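PDB 3TMG: glycine betaine, L-proline ABC transporter, glycine/betaine/L-proline-binding protein (ProX) from Borrelia burgdorferi, which binds trimethyl glycine (glycine betaine) and probably serves as the substrate-binding component of an ABC transporter for such compounds. Local coordinates for residues 30-35 with 67-72; 73-78 with 205-210; 87-92 with 211-216; 94-99 with 230-235. One frame throughout, in Å; residues are numbered along the deposited sequence.

Contact 1: residues 30-35 with 67-72; sequences AATNVL and GTVSSW. With BET (trimethyl glycine), chain E.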
loop_
_atom_site.group_PDB
_atom_site.type_symbol
_atom_site.label_atom_id
_atom_site.label_comp_id
_atom_site.label_asym_id
_atom_site.label_seq_id
_atom_site.Cartn_x
_atom_site.Cartn_y
_atom_site.Cartn_z
ATOM N N ALA A 30 -0.485 -3.665 -7.762
ATOM C CA ALA A 30 -0.955 -2.956 -9.006
ATOM C C ALA A 30 0.061 -1.979 -9.559
ATOM O O ALA A 30 0.449 -2.047 -10.749
ATOM C CB ALA A 30 -2.287 -2.252 -8.795
ATOM N N ALA A 31 0.513 -1.055 -8.716
ATOM C CA ALA A 31 1.559 -0.084 -9.141
ATOM C C ALA A 31 2.845 -0.712 -9.624
ATOM O O ALA A 31 3.448 -0.261 -10.620
ATOM C CB ALA A 31 1.887 0.898 -8.009
ATOM N N THR A 32 3.309 -1.750 -8.915
ATOM C CA THR A 32 4.593 -2.363 -9.232
ATOM C C THR A 32 4.550 -3.127 -10.576
ATOM O O THR A 32 5.478 -3.025 -11.394
ATOM C CB THR A 32 5.089 -3.234 -8.035
ATOM O OG1 THR A 32 5.194 -2.353 -6.890
ATOM C CG2 THR A 32 6.480 -3.774 -8.325
ATOM N N ASN A 33 3.454 -3.861 -10.805
ATOM C CA ASN A 33 3.214 -4.497 -12.106
ATOM C C ASN A 33 3.023 -3.506 -13.257
ATOM O O ASN A 33 3.552 -3.731 -14.357
ATOM C CB ASN A 33 2.052 -5.501 -12.032
ATOM C CG ASN A 33 2.489 -6.865 -11.508
ATOM O OD1 ASN A 33 2.875 -7.714 -12.291
ATOM N ND2 ASN A 33 2.378 -7.103 -10.177
ATOM N N VAL A 34 2.339 -2.402 -12.999
ATOM C CA VAL A 34 2.270 -1.321 -14.027
ATOM C C VAL A 34 3.682 -0.829 -14.388
ATOM O O VAL A 34 4.018 -0.790 -15.567
ATOM C CB VAL A 34 1.408 -0.130 -13.583
ATOM C CG1 VAL A 34 1.606 1.093 -14.521
ATOM C CG2 VAL A 34 -0.051 -0.547 -13.585
ATOM N N LEU A 35 4.502 -0.489 -13.389
ATOM C CA LEU A 35 5.868 -0.039 -13.682
ATOM C C LEU A 35 6.729 -1.120 -14.341
ATOM O O LEU A 35 7.562 -0.837 -15.229
ATOM C CB LEU A 35 6.534 0.570 -12.457
ATOM C CG LEU A 35 6.060 1.993 -12.109
ATOM C CD1 LEU A 35 6.954 2.599 -11.030
ATOM C CD2 LEU A 35 6.019 2.979 -13.292
ATOM N N GLY A 67 14.579 0.524 -6.622
ATOM C CA GLY A 67 13.514 1.427 -6.189
ATOM C C GLY A 67 12.322 0.707 -5.584
ATOM O O GLY A 67 12.219 -0.524 -5.679
ATOM N N THR A 68 11.463 1.467 -4.900
ATOM C CA THR A 68 10.149 0.984 -4.482
ATOM C C THR A 68 9.160 2.114 -4.717
ATOM O O THR A 68 9.527 3.302 -4.522
ATOM C CB THR A 68 10.125 0.518 -3.003
ATOM O OG1 THR A 68 8.789 0.256 -2.610
ATOM C CG2 THR A 68 10.685 1.603 -2.035
ATOM N N VAL A 69 7.930 1.776 -5.106
ATOM C CA VAL A 69 6.861 2.779 -5.186
ATOM C C VAL A 69 5.842 2.530 -4.045
ATOM O O VAL A 69 4.671 2.934 -4.131
ATOM C CB VAL A 69 6.189 2.830 -6.587
ATOM C CG1 VAL A 69 7.212 3.358 -7.579
ATOM C CG2 VAL A 69 5.654 1.455 -7.057
ATOM N N SER A 70 6.315 1.869 -2.973
ATOM C CA SER A 70 5.409 1.368 -1.919
ATOM C C SER A 70 5.596 1.997 -0.531
ATOM O O SER A 70 5.095 1.443 0.435
ATOM C CB SER A 70 5.562 -0.150 -1.759
ATOM O OG SER A 70 5.153 -0.817 -2.951
ATOM N N SER A 71 6.270 3.147 -0.426
ATOM C CA SER A 71 6.558 3.710 0.910
ATOM C C SER A 71 5.410 4.547 1.471
ATOM O O SER A 71 5.042 5.571 0.873
ATOM C CB SER A 71 7.863 4.530 0.874
ATOM O OG SER A 71 8.145 5.192 2.106
ATOM N N TRP A 72 4.851 4.123 2.605
ATOM C CA TRP A 72 3.681 4.840 3.198
ATOM C C TRP A 72 4.183 5.718 4.286
ATOM O O TRP A 72 4.563 5.239 5.367
ATOM C CB TRP A 72 2.639 3.864 3.739
ATOM C CG TRP A 72 1.702 3.388 2.660
ATOM C CD1 TRP A 72 2.019 2.706 1.475
ATOM C CD2 TRP A 72 0.246 3.455 2.697
ATOM N NE1 TRP A 72 0.860 2.442 0.754
ATOM C CE2 TRP A 72 -0.231 2.879 1.449
ATOM C CE3 TRP A 72 -0.691 3.959 3.627
ATOM C CZ2 TRP A 72 -1.587 2.781 1.165
ATOM C CZ3 TRP A 72 -2.046 3.868 3.317
ATOM C CH2 TRP A 72 -2.477 3.286 2.109
HETATM N N BET E . -0.743 -0.677 3.480
HETATM C CA BET E . 0.649 -0.197 3.439
HETATM C C BET E . 1.081 0.111 4.880
HETATM O O BET E . 1.397 -0.755 5.740
HETATM O OXT BET E . 1.062 1.289 5.170
HETATM C C1 BET E . -1.292 -0.860 2.125
HETATM C C2 BET E . -1.596 0.285 4.166
HETATM C C3 BET E . -0.797 -1.959 4.212
HETATM O O HOH W 1 6.993 -1.024 -5.113
#

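Contact 2: residues 73-78 with 205-210; sequences VPTADK and GIESVH. With EDO (1,2-ethanediol), chain F.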
loop_
_atom_site.group_PDB
_atom_site.type_symbol
_atom_site.label_atom_id
_atom_site.label_comp_id
_atom_site.label_asym_id
_atom_site.label_seq_id
_atom_site.Cartn_x
_atom_site.Cartn_y
_atom_site.Cartn_z
ATOM N N VAL A 73 4.187 7.031 4.033
ATOM C CA VAL A 73 4.866 7.967 4.956
ATOM C C VAL A 73 4.093 9.255 5.147
ATOM O O VAL A 73 3.324 9.628 4.241
ATOM C CB VAL A 73 6.270 8.381 4.447
ATOM C CG1 VAL A 73 7.261 7.269 4.757
ATOM C CG2 VAL A 73 6.220 8.704 2.950
ATOM N N PRO A 74 4.316 9.945 6.308
ATOM C CA PRO A 74 5.346 9.566 7.320
ATOM C C PRO A 74 4.932 8.494 8.359
ATOM O O PRO A 74 5.809 7.889 8.988
ATOM C CB PRO A 74 5.578 10.900 8.069
ATOM C CG PRO A 74 4.195 11.506 8.078
ATOM C CD PRO A 74 3.709 11.247 6.659
ATOM N N THR A 75 3.629 8.230 8.517
ATOM C CA THR A 75 3.200 7.515 9.722
ATOM C C THR A 75 3.337 5.990 9.661
ATOM O O THR A 75 3.975 5.390 10.562
ATOM C CB THR A 75 1.773 7.882 10.179
ATOM O OG1 THR A 75 1.729 9.289 10.419
ATOM C CG2 THR A 75 1.414 7.103 11.514
ATOM N N ALA A 76 2.798 5.393 8.601
ATOM C CA ALA A 76 2.734 3.930 8.538
ATOM C C ALA A 76 4.124 3.338 8.616
ATOM O O ALA A 76 4.354 2.400 9.390
ATOM C CB ALA A 76 2.004 3.457 7.287
ATOM N N ASP A 77 5.063 3.870 7.826
ATOM C CA ASP A 77 6.384 3.247 7.734
ATOM C C ASP A 77 7.477 3.886 8.575
ATOM O O ASP A 77 8.647 3.599 8.349
ATOM C CB ASP A 77 6.877 3.150 6.273
ATOM C CG ASP A 77 6.042 2.211 5.424
ATOM O OD1 ASP A 77 5.054 1.580 5.928
ATOM O OD2 ASP A 77 6.361 2.149 4.219
ATOM N N LYS A 78 7.103 4.707 9.543
ATOM C CA LYS A 78 8.064 5.447 10.366
ATOM C C LYS A 78 9.163 4.533 10.906
ATOM O O LYS A 78 10.336 4.849 10.789
ATOM C CB LYS A 78 7.350 6.160 11.528
ATOM N N GLY A 205 -2.683 11.648 9.855
ATOM C CA GLY A 205 -3.722 12.332 9.048
ATOM C C GLY A 205 -3.720 11.734 7.654
ATOM O O GLY A 205 -3.446 10.537 7.476
ATOM N N ILE A 206 -4.057 12.553 6.657
ATOM C CA ILE A 206 -4.133 12.089 5.274
ATOM C C ILE A 206 -2.681 12.151 4.779
ATOM O O ILE A 206 -2.050 13.201 4.895
ATOM C CB ILE A 206 -5.117 13.004 4.492
ATOM C CG1 ILE A 206 -6.466 12.992 5.204
ATOM C CG2 ILE A 206 -5.184 12.646 3.008
ATOM C CD1 ILE A 206 -7.295 14.230 4.968
ATOM N N GLU A 207 -2.145 11.042 4.261
ATOM C CA GLU A 207 -0.736 11.006 3.943
ATOM C C GLU A 207 -0.522 10.620 2.482
ATOM O O GLU A 207 -1.433 10.872 1.611
ATOM C CB GLU A 207 0.011 10.156 4.980
ATOM C CG GLU A 207 -0.231 10.736 6.377
ATOM C CD GLU A 207 0.547 10.080 7.466
ATOM O OE1 GLU A 207 1.333 9.139 7.151
ATOM O OE2 GLU A 207 0.380 10.540 8.649
ATOM N N SER A 208 0.630 10.061 2.169
ATOM C CA SER A 208 0.867 9.781 0.752
ATOM C C SER A 208 1.757 8.551 0.598
ATOM O O SER A 208 2.319 8.057 1.604
ATOM C CB SER A 208 1.398 11.049 0.070
ATOM O OG SER A 208 2.706 11.229 0.509
ATOM N N VAL A 209 1.863 8.045 -0.614
ATOM C CA VAL A 209 2.768 6.904 -0.870
ATOM C C VAL A 209 3.915 7.510 -1.651
ATOM O O VAL A 209 3.669 8.242 -2.634
ATOM C CB VAL A 209 2.069 5.810 -1.702
ATOM C CG1 VAL A 209 2.928 4.536 -1.823
ATOM C CG2 VAL A 209 0.688 5.469 -1.085
ATOM N N HIS A 210 5.140 7.217 -1.224
ATOM C CA HIS A 210 6.304 7.791 -1.880
ATOM C C HIS A 210 7.089 6.799 -2.666
ATOM O O HIS A 210 6.919 5.585 -2.502
ATOM C CB HIS A 210 7.233 8.486 -0.851
ATOM C CG HIS A 210 6.724 9.844 -0.399
ATOM N ND1 HIS A 210 7.555 10.912 -0.192
ATOM C CD2 HIS A 210 5.462 10.265 -0.062
ATOM C CE1 HIS A 210 6.842 11.969 0.222
ATOM N NE2 HIS A 210 5.551 11.599 0.279
HETATM C C1 EDO F . -0.541 14.432 1.665
HETATM O O1 EDO F . -0.249 14.437 3.076
HETATM C C2 EDO F . -1.585 15.526 1.514
HETATM O O2 EDO F . -2.894 14.948 1.682
HETATM O O HOH W 2 3.448 11.995 3.096
HETATM O O HOH W 3 1.142 6.700 6.358
#

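Contact 3: residues 87-92 with 211-216; sequences KFVDLG and TLVRLG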
loop_
_atom_site.group_PDB
_atom_site.type_symbol
_atom_site.label_atom_id
_atom_site.label_comp_id
_atom_site.label_asym_id
_atom_site.label_seq_id
_atom_site.Cartn_x
_atom_site.Cartn_y
_atom_site.Cartn_z
ATOM N N LYS A 87 20.227 6.186 3.698
ATOM C CA LYS A 87 20.681 5.208 2.721
ATOM C C LYS A 87 19.768 5.080 1.491
ATOM O O LYS A 87 19.943 4.167 0.704
ATOM C CB LYS A 87 20.846 3.819 3.368
ATOM C CG LYS A 87 21.778 3.744 4.563
ATOM C CD LYS A 87 23.233 3.663 4.135
ATOM C CE LYS A 87 24.099 3.183 5.297
ATOM N NZ LYS A 87 23.598 1.893 5.864
ATOM N N PHE A 88 18.801 5.963 1.324
ATOM C CA PHE A 88 18.009 5.968 0.096
ATOM C C PHE A 88 17.641 7.400 -0.289
ATOM O O PHE A 88 17.901 8.344 0.483
ATOM C CB PHE A 88 16.761 5.054 0.225
ATOM C CG PHE A 88 15.851 5.386 1.393
ATOM C CD1 PHE A 88 15.087 6.551 1.405
ATOM C CD2 PHE A 88 15.714 4.497 2.451
ATOM C CE1 PHE A 88 14.251 6.865 2.489
ATOM C CE2 PHE A 88 14.854 4.774 3.526
ATOM C CZ PHE A 88 14.113 5.965 3.550
ATOM N N VAL A 89 17.079 7.583 -1.477
ATOM C CA VAL A 89 16.634 8.927 -1.896
ATOM C C VAL A 89 15.112 8.931 -1.992
ATOM O O VAL A 89 14.548 8.102 -2.694
ATOM C CB VAL A 89 17.189 9.353 -3.280
ATOM C CG1 VAL A 89 16.825 10.807 -3.547
ATOM C CG2 VAL A 89 18.705 9.205 -3.337
ATOM N N ASP A 90 14.465 9.861 -1.300
ATOM C CA ASP A 90 13.014 9.939 -1.321
ATOM C C ASP A 90 12.638 10.916 -2.430
ATOM O O ASP A 90 12.939 12.114 -2.313
ATOM C CB ASP A 90 12.533 10.460 0.034
ATOM C CG ASP A 90 10.994 10.474 0.173
ATOM O OD1 ASP A 90 10.260 10.488 -0.849
ATOM O OD2 ASP A 90 10.518 10.455 1.346
ATOM N N LEU A 91 11.975 10.437 -3.484
ATOM C CA LEU A 91 11.744 11.308 -4.653
ATOM C C LEU A 91 10.477 12.162 -4.546
ATOM O O LEU A 91 10.266 13.059 -5.365
ATOM C CB LEU A 91 11.732 10.513 -5.951
ATOM C CG LEU A 91 12.976 9.679 -6.240
ATOM C CD1 LEU A 91 12.875 8.975 -7.598
ATOM C CD2 LEU A 91 14.245 10.520 -6.145
ATOM N N GLY A 92 9.662 11.904 -3.518
ATOM C CA GLY A 92 8.359 12.562 -3.375
ATOM C C GLY A 92 7.224 11.572 -3.500
ATOM O O GLY A 92 7.479 10.370 -3.500
ATOM N N THR A 211 7.922 7.334 -3.558
ATOM C CA THR A 211 8.793 6.533 -4.393
ATOM C C THR A 211 10.205 6.764 -3.827
ATOM O O THR A 211 10.649 7.909 -3.683
ATOM C CB THR A 211 8.744 7.019 -5.865
ATOM O OG1 THR A 211 7.434 6.753 -6.407
ATOM C CG2 THR A 211 9.793 6.251 -6.714
ATOM N N LEU A 212 10.875 5.683 -3.449
ATOM C CA LEU A 212 12.250 5.782 -2.981
ATOM C C LEU A 212 13.155 5.024 -3.931
ATOM O O LEU A 212 12.774 3.960 -4.439
ATOM C CB LEU A 212 12.410 5.206 -1.576
ATOM C CG LEU A 212 11.292 5.489 -0.577
ATOM C CD1 LEU A 212 11.477 4.660 0.689
ATOM C CD2 LEU A 212 11.150 6.974 -0.224
ATOM N N VAL A 213 14.372 5.537 -4.147
ATOM C CA VAL A 213 15.331 4.853 -5.024
ATOM C C VAL A 213 16.670 4.738 -4.286
ATOM O O VAL A 213 16.938 5.453 -3.329
ATOM C CB VAL A 213 15.519 5.566 -6.396
ATOM C CG1 VAL A 213 14.228 5.612 -7.189
ATOM C CG2 VAL A 213 16.083 6.978 -6.217
ATOM N N ARG A 214 17.490 3.801 -4.718
ATOM C CA ARG A 214 18.799 3.594 -4.088
ATOM C C ARG A 214 19.713 4.804 -4.334
ATOM O O ARG A 214 19.556 5.482 -5.331
ATOM C CB ARG A 214 19.458 2.313 -4.599
ATOM C CG ARG A 214 19.658 2.219 -6.101
ATOM C CD ARG A 214 20.479 0.989 -6.470
ATOM N NE ARG A 214 20.835 0.974 -7.887
ATOM C CZ ARG A 214 21.898 1.580 -8.420
ATOM N NH1 ARG A 214 22.749 2.258 -7.654
ATOM N NH2 ARG A 214 22.124 1.470 -9.736
ATOM N N LEU A 215 20.675 5.018 -3.434
ATOM C CA LEU A 215 21.706 6.055 -3.555
ATOM C C LEU A 215 22.330 6.287 -4.953
ATOM O O LEU A 215 22.486 7.431 -5.378
ATOM C CB LEU A 215 22.834 5.821 -2.517
ATOM C CG LEU A 215 22.472 6.036 -1.039
ATOM C CD1 LEU A 215 23.681 5.928 -0.124
ATOM C CD2 LEU A 215 21.750 7.361 -0.819
ATOM N N GLY A 216 22.700 5.242 -5.672
ATOM C CA GLY A 216 23.479 5.510 -6.913
ATOM C C GLY A 216 22.652 5.556 -8.196
ATOM O O GLY A 216 23.208 5.698 -9.274
HETATM O O HOH W 4 20.657 2.710 -1.379
#

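Contact 4: residues 94-99 with 230-235; sequences NYEGTI and HFYWSD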
loop_
_atom_site.group_PDB
_atom_site.type_symbol
_atom_site.label_atom_id
_atom_site.label_comp_id
_atom_site.label_asym_id
_atom_site.label_seq_id
_atom_site.Cartn_x
_atom_site.Cartn_y
_atom_site.Cartn_z
ATOM N N ASN A 94 4.098 9.440 -5.079
ATOM C CA ASN A 94 3.481 8.958 -6.337
ATOM C C ASN A 94 1.947 8.905 -6.253
ATOM O O ASN A 94 1.267 8.658 -7.261
ATOM C CB ASN A 94 4.044 7.585 -6.738
ATOM C CG ASN A 94 3.796 6.513 -5.697
ATOM O OD1 ASN A 94 2.650 6.216 -5.351
ATOM N ND2 ASN A 94 4.875 5.901 -5.221
ATOM N N TYR A 95 1.424 9.084 -5.034
ATOM C CA TYR A 95 -0.004 9.030 -4.774
ATOM C C TYR A 95 -0.250 9.872 -3.512
ATOM O O TYR A 95 0.475 9.711 -2.509
ATOM C CB TYR A 95 -0.516 7.556 -4.537
ATOM C CG TYR A 95 -1.997 7.549 -4.100
ATOM C CD1 TYR A 95 -2.352 7.684 -2.739
ATOM C CD2 TYR A 95 -3.038 7.479 -5.072
ATOM C CE1 TYR A 95 -3.690 7.745 -2.338
ATOM C CE2 TYR A 95 -4.385 7.538 -4.674
ATOM C CZ TYR A 95 -4.686 7.690 -3.323
ATOM O OH TYR A 95 -5.992 7.719 -2.918
ATOM N N GLU A 96 -1.265 10.740 -3.530
ATOM C CA GLU A 96 -1.610 11.542 -2.340
ATOM C C GLU A 96 -3.054 11.297 -1.923
ATOM O O GLU A 96 -3.930 11.199 -2.778
ATOM C CB GLU A 96 -1.376 13.057 -2.566
ATOM C CG GLU A 96 0.106 13.344 -2.868
ATOM C CD GLU A 96 0.462 14.814 -2.951
ATOM O OE1 GLU A 96 -0.321 15.656 -2.495
ATOM O OE2 GLU A 96 1.575 15.123 -3.432
ATOM N N GLY A 97 -3.271 11.192 -0.599
ATOM C CA GLY A 97 -4.588 11.041 -0.027
ATOM C C GLY A 97 -4.815 9.748 0.735
ATOM O O GLY A 97 -5.981 9.344 0.925
ATOM N N THR A 98 -3.750 9.140 1.257
ATOM C CA THR A 98 -3.923 7.895 2.003
ATOM C C THR A 98 -4.547 8.161 3.348
ATOM O O THR A 98 -4.332 9.229 3.920
ATOM C CB THR A 98 -2.605 7.111 2.275
ATOM O OG1 THR A 98 -1.731 7.874 3.146
ATOM C CG2 THR A 98 -1.907 6.799 0.918
ATOM N N ILE A 99 -5.240 7.156 3.899
ATOM C CA ILE A 99 -5.618 7.206 5.316
ATOM C C ILE A 99 -5.500 5.765 5.788
ATOM O O ILE A 99 -5.901 4.844 5.038
ATOM C CB ILE A 99 -7.109 7.662 5.478
ATOM C CG1 ILE A 99 -7.337 9.070 4.937
ATOM C CG2 ILE A 99 -7.630 7.478 6.917
ATOM C CD1 ILE A 99 -8.822 9.487 4.934
ATOM N N HIS A 230 8.968 10.360 -12.023
ATOM C CA HIS A 230 7.767 10.874 -12.671
ATOM C C HIS A 230 6.518 10.069 -12.458
ATOM O O HIS A 230 5.429 10.553 -12.733
ATOM C CB HIS A 230 8.004 11.088 -14.195
ATOM C CG HIS A 230 8.942 12.235 -14.505
ATOM N ND1 HIS A 230 10.284 12.119 -14.413
ATOM C CD2 HIS A 230 8.683 13.552 -14.920
ATOM C CE1 HIS A 230 10.850 13.309 -14.755
ATOM N NE2 HIS A 230 9.864 14.169 -15.058
ATOM N N PHE A 231 6.625 8.844 -11.937
ATOM C CA PHE A 231 5.446 8.010 -11.700
ATOM C C PHE A 231 4.484 8.709 -10.711
ATOM O O PHE A 231 4.874 9.027 -9.597
ATOM C CB PHE A 231 5.878 6.661 -11.135
ATOM C CG PHE A 231 4.729 5.797 -10.679
ATOM C CD1 PHE A 231 3.774 5.378 -11.587
ATOM C CD2 PHE A 231 4.611 5.417 -9.338
ATOM C CE1 PHE A 231 2.705 4.576 -11.158
ATOM C CE2 PHE A 231 3.537 4.610 -8.892
ATOM C CZ PHE A 231 2.596 4.198 -9.800
ATOM N N TYR A 232 3.231 8.868 -11.108
ATOM C CA TYR A 232 2.233 9.510 -10.253
ATOM C C TYR A 232 0.874 9.043 -10.740
ATOM O O TYR A 232 0.625 8.991 -11.960
ATOM C CB TYR A 232 2.307 11.066 -10.358
ATOM C CG TYR A 232 1.419 11.707 -9.328
ATOM C CD1 TYR A 232 0.051 11.953 -9.598
ATOM C CD2 TYR A 232 1.917 11.958 -8.050
ATOM C CE1 TYR A 232 -0.775 12.502 -8.611
ATOM C CE2 TYR A 232 1.129 12.484 -7.063
ATOM C CZ TYR A 232 -0.204 12.760 -7.344
ATOM O OH TYR A 232 -0.925 13.259 -6.300
ATOM N N TRP A 233 -0.009 8.708 -9.814
ATOM C CA TRP A 233 -1.389 8.449 -10.235
ATOM C C TRP A 233 -2.387 8.695 -9.130
ATOM O O TRP A 233 -1.991 9.029 -7.997
ATOM C CB TRP A 233 -1.507 7.037 -10.837
ATOM C CG TRP A 233 -1.202 5.880 -9.908
ATOM C CD1 TRP A 233 -0.682 5.900 -8.608
ATOM C CD2 TRP A 233 -1.447 4.472 -10.209
ATOM N NE1 TRP A 233 -0.575 4.610 -8.118
ATOM C CE2 TRP A 233 -1.056 3.716 -9.032
ATOM C CE3 TRP A 233 -1.945 3.789 -11.333
ATOM C CZ2 TRP A 233 -1.175 2.325 -8.972
ATOM C CZ3 TRP A 233 -2.054 2.393 -11.277
ATOM C CH2 TRP A 233 -1.668 1.679 -10.123
ATOM N N SER A 234 -3.673 8.477 -9.465
ATOM C CA SER A 234 -4.793 8.906 -8.634
ATOM C C SER A 234 -5.885 7.838 -8.586
ATOM O O SER A 234 -5.846 6.866 -9.331
ATOM C CB SER A 234 -5.370 10.227 -9.177
ATOM O OG SER A 234 -4.341 11.162 -9.392
ATOM N N ASP A 235 -6.855 8.034 -7.689
ATOM C CA ASP A 235 -7.953 7.085 -7.461
ATOM C C ASP A 235 -8.626 6.601 -8.729
ATOM O O ASP A 235 -9.009 5.439 -8.819
ATOM C CB ASP A 235 -9.049 7.779 -6.605
ATOM C CG ASP A 235 -8.707 7.772 -5.114
ATOM O OD1 ASP A 235 -7.603 7.367 -4.767
ATOM O OD2 ASP A 235 -9.539 8.173 -4.271
HETATM O O HOH W 5 0.706 4.117 -5.658
HETATM O O HOH W 6 -2.843 10.885 -6.037
#

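Contact 1: residues 30-35 with 67-72
Val-69 lays its two methyl groups against helix 26-41, CG1 meeting Leu-35 CD1 at 3.5 Å and CG2 meeting Ala-31 CB at 3.9 Å. This is helix-on-sheet packing inside a periplasmic-binding-protein fold, at the place where strand 67-73 turns a corner. The fork of Val-69 spans one helical turn: Ala-31 and Leu-35 stand four residues apart on the same side of the helix, and each branch of the valine takes one of them. With CG1 anti to the carbonyl carbon (chi1 -67°), the two methyls are spread between these neighbours. CG2 also lies 3.8 Å from Thr-32 OG1, and the two side chains meet at a slant. Phe-231 closes over Ala-31 and Leu-35 from a loop, whereas Ile-20 of strand 16-22 touches Thr-32 and Leu-35.

The polar part of the contact is carried by a water. It donates to Thr-32 OG1, accepts from the backbone N of Val-69 at 3.0 Å and is hydrogen-bonded to Ser-70 OG, so a single molecule ties the helix to the corner of the strand; Thr-32 OG1 is also bonded to Glu-28 O, one turn back. The corner itself is an ST turn, in which Ser-70 N donates to Thr-68 OG1. Beyond it the strand delivers Trp-72 to the ligand pocket, where NE1 is bonded to Glu-28 OE2 of the same helix. Trimethyl glycine lies over one face of the indole, its CA 3.6 Å above the ring plane.

Contact 2: residues 73-78 with 205-210
Glu-207 reaches across to the turn after strand 67-73 and grips Thr-75 with both carboxylate oxygens. OE1 accepts from Thr-75 N at 2.8 Å, on its syn side and 18° out of the carboxylate plane; OE2 takes the proton of Thr-75 OG1 at 2.6 Å with its syn lone pair. The chain of Glu-207 is extended beyond CG (chi2 -174°), which carries the carboxylate past Pro-74 to the threonine. Pro-74, preceded by a cis peptide bond, lies close beside it, with CD 3.2 Å from Glu-207 OE1. A water donates to the same OE1 and accepts from Ala-76 N, so the carboxylate also holds the next residue of the turn. Ala-76 touches bound trimethyl glycine.

Next to this clasp, Val-73 and Ser-208 form an antiparallel hydrogen-bonded pair whose two bonds are unequal: Val-73 N to Ser-208 O is 3.2 Å and nearly straight, while the return bond from Ser-208 N is weak. Val-73 CG2 sits over one face of the His-210 imidazole in a CH-pi contact, 3.7 Å from the ring centroid, and Asp-90 holds ND1 of that ring.

The outer side is looser. There a water donates to Val-73 O and is hydrogen-bonded to Ser-208 OG, Pro-74 is exposed, and an ethanediol, probably from the crystallisation liquor, donates to Ile-206 O. With two protein donors and a water directed at its oxygens, the carboxylate of Glu-207 is probably favoured in its charged form, and these bonds are consistent with its holding the turn that lines the ligand pocket.

Contact 3: residues 87-92 with 211-216
Leu-212 spreads its two methyls over two side chains of the adjacent strand, Phe-88 and Asp-90. CD1 lies over one face of the Phe-88 ring, 4.1 Å from the centroid in a CH-pi contact, while CD2 packs on Asp-90, 3.5 Å from CG. On the other face of the sheet Val-213 is similarly forked: CG1 meets Leu-91 CD1 at 3.6 Å, the two side chains crossing at about a right angle, and CG2 touches Val-89 CB.

Behind these side chains stands an antiparallel ladder. Val-89 and Val-213 form its hydrogen-bonded pair, with Val-89 N to Val-213 O at 2.8 Å and Val-213 N to Val-89 O at 3.0 Å. Asp-90 and Leu-212 follow as the non-hydrogen-bonded pair, and Leu-91 N then donates to Thr-211 O. An Asx turn follows, with Gly-92 N bonded to Asp-90 OD1, and Gly-92 O accepts from Thr-211 N.

Farther out, Asp-90 is held by Tyr-81, and the Phe-88 ring meets Tyr-81 edge-to-face. At the other end of the pair, a water links Lys-87 O to Leu-215 N, and Arg-214 turns off to salt bridges with Asp-66 and Asp-220. The paired strands lie between two helices: 53-61 packs on Phe-88 and Leu-212, and 222-230 on Leu-91, Thr-211 and Val-213, while strand 67-73 borders Leu-212.

Contact 4: residues 94-99 with 230-235
Trp-233 N donates to Asn-94 O at 2.9 Å, a nearly linear backbone bond that fastens the loop between helices 222-230 and 235-247 to strand 88-105. Asn-94 and Tyr-95 here form a classic beta bulge opposite Val-209. A second direct bond runs from Tyr-95 OH to Asp-235 OD1, very short at 2.5 Å. The carboxylate oxygen lies at the edge of the phenol, in its plane, and the two flat groups are only 20° apart. With CG anti to the backbone N (chi1 173°), the Tyr-95 ring runs alongside the loop to the first turn of helix 235-247.

Two waters add bridges. One donates to Asn-94 OD1 and accepts from Trp-233 NE1 at 2.8 Å, lying in the plane of the indole at its edge; the other accepts from Glu-96 N and donates to Trp-233 O.

The remaining contacts are van der Waals. Phe-231 sets its CD2 3.4 Å from Asn-94 CB, with the ring and amide planes 48° apart. Tyr-232 turns one ring face to the strand, with Asn-94 O 3.4 Å above its plane, and brings OH up to Glu-96 CG. Beyond the contact, Trp-233 rests on Ala-31 of helix 26-41.

Every polar atom of the Asn-94 side chain is thus engaged, since ND2 bonds to Thr-211 OG1 and Val-69 O while OD1 takes the water. The amide is fixed in its rotation and joins the bulge to strands 207-214 and 67-73 and, through the water, to the loop.

How the contacts relate
Contact 1 is wholly buried, whereas contacts 2, 3 and 4 each run from interior to surface. All four reach one antiparallel sheet: strand 207-214 serves contacts 2 and 3, strand 88-105 serves contacts 3 and 4, and strand 67-73 supplies contact 1 and leads into contact 2. Their chemistry follows their place. Contact 1 is mostly apolar with one water, contact 2 relies on a carboxylate bonded to a turn lining the ligand pocket, contact 3 on a regular backbone ladder farther out, and contact 4 on a few direct hydrogen bonds, aromatic rings and water bridges. Polar side chains stitch them together: His-210 to Asp-90 links contacts 2 and 3, and Asn-94 links contact 4 to contacts 1 and 3.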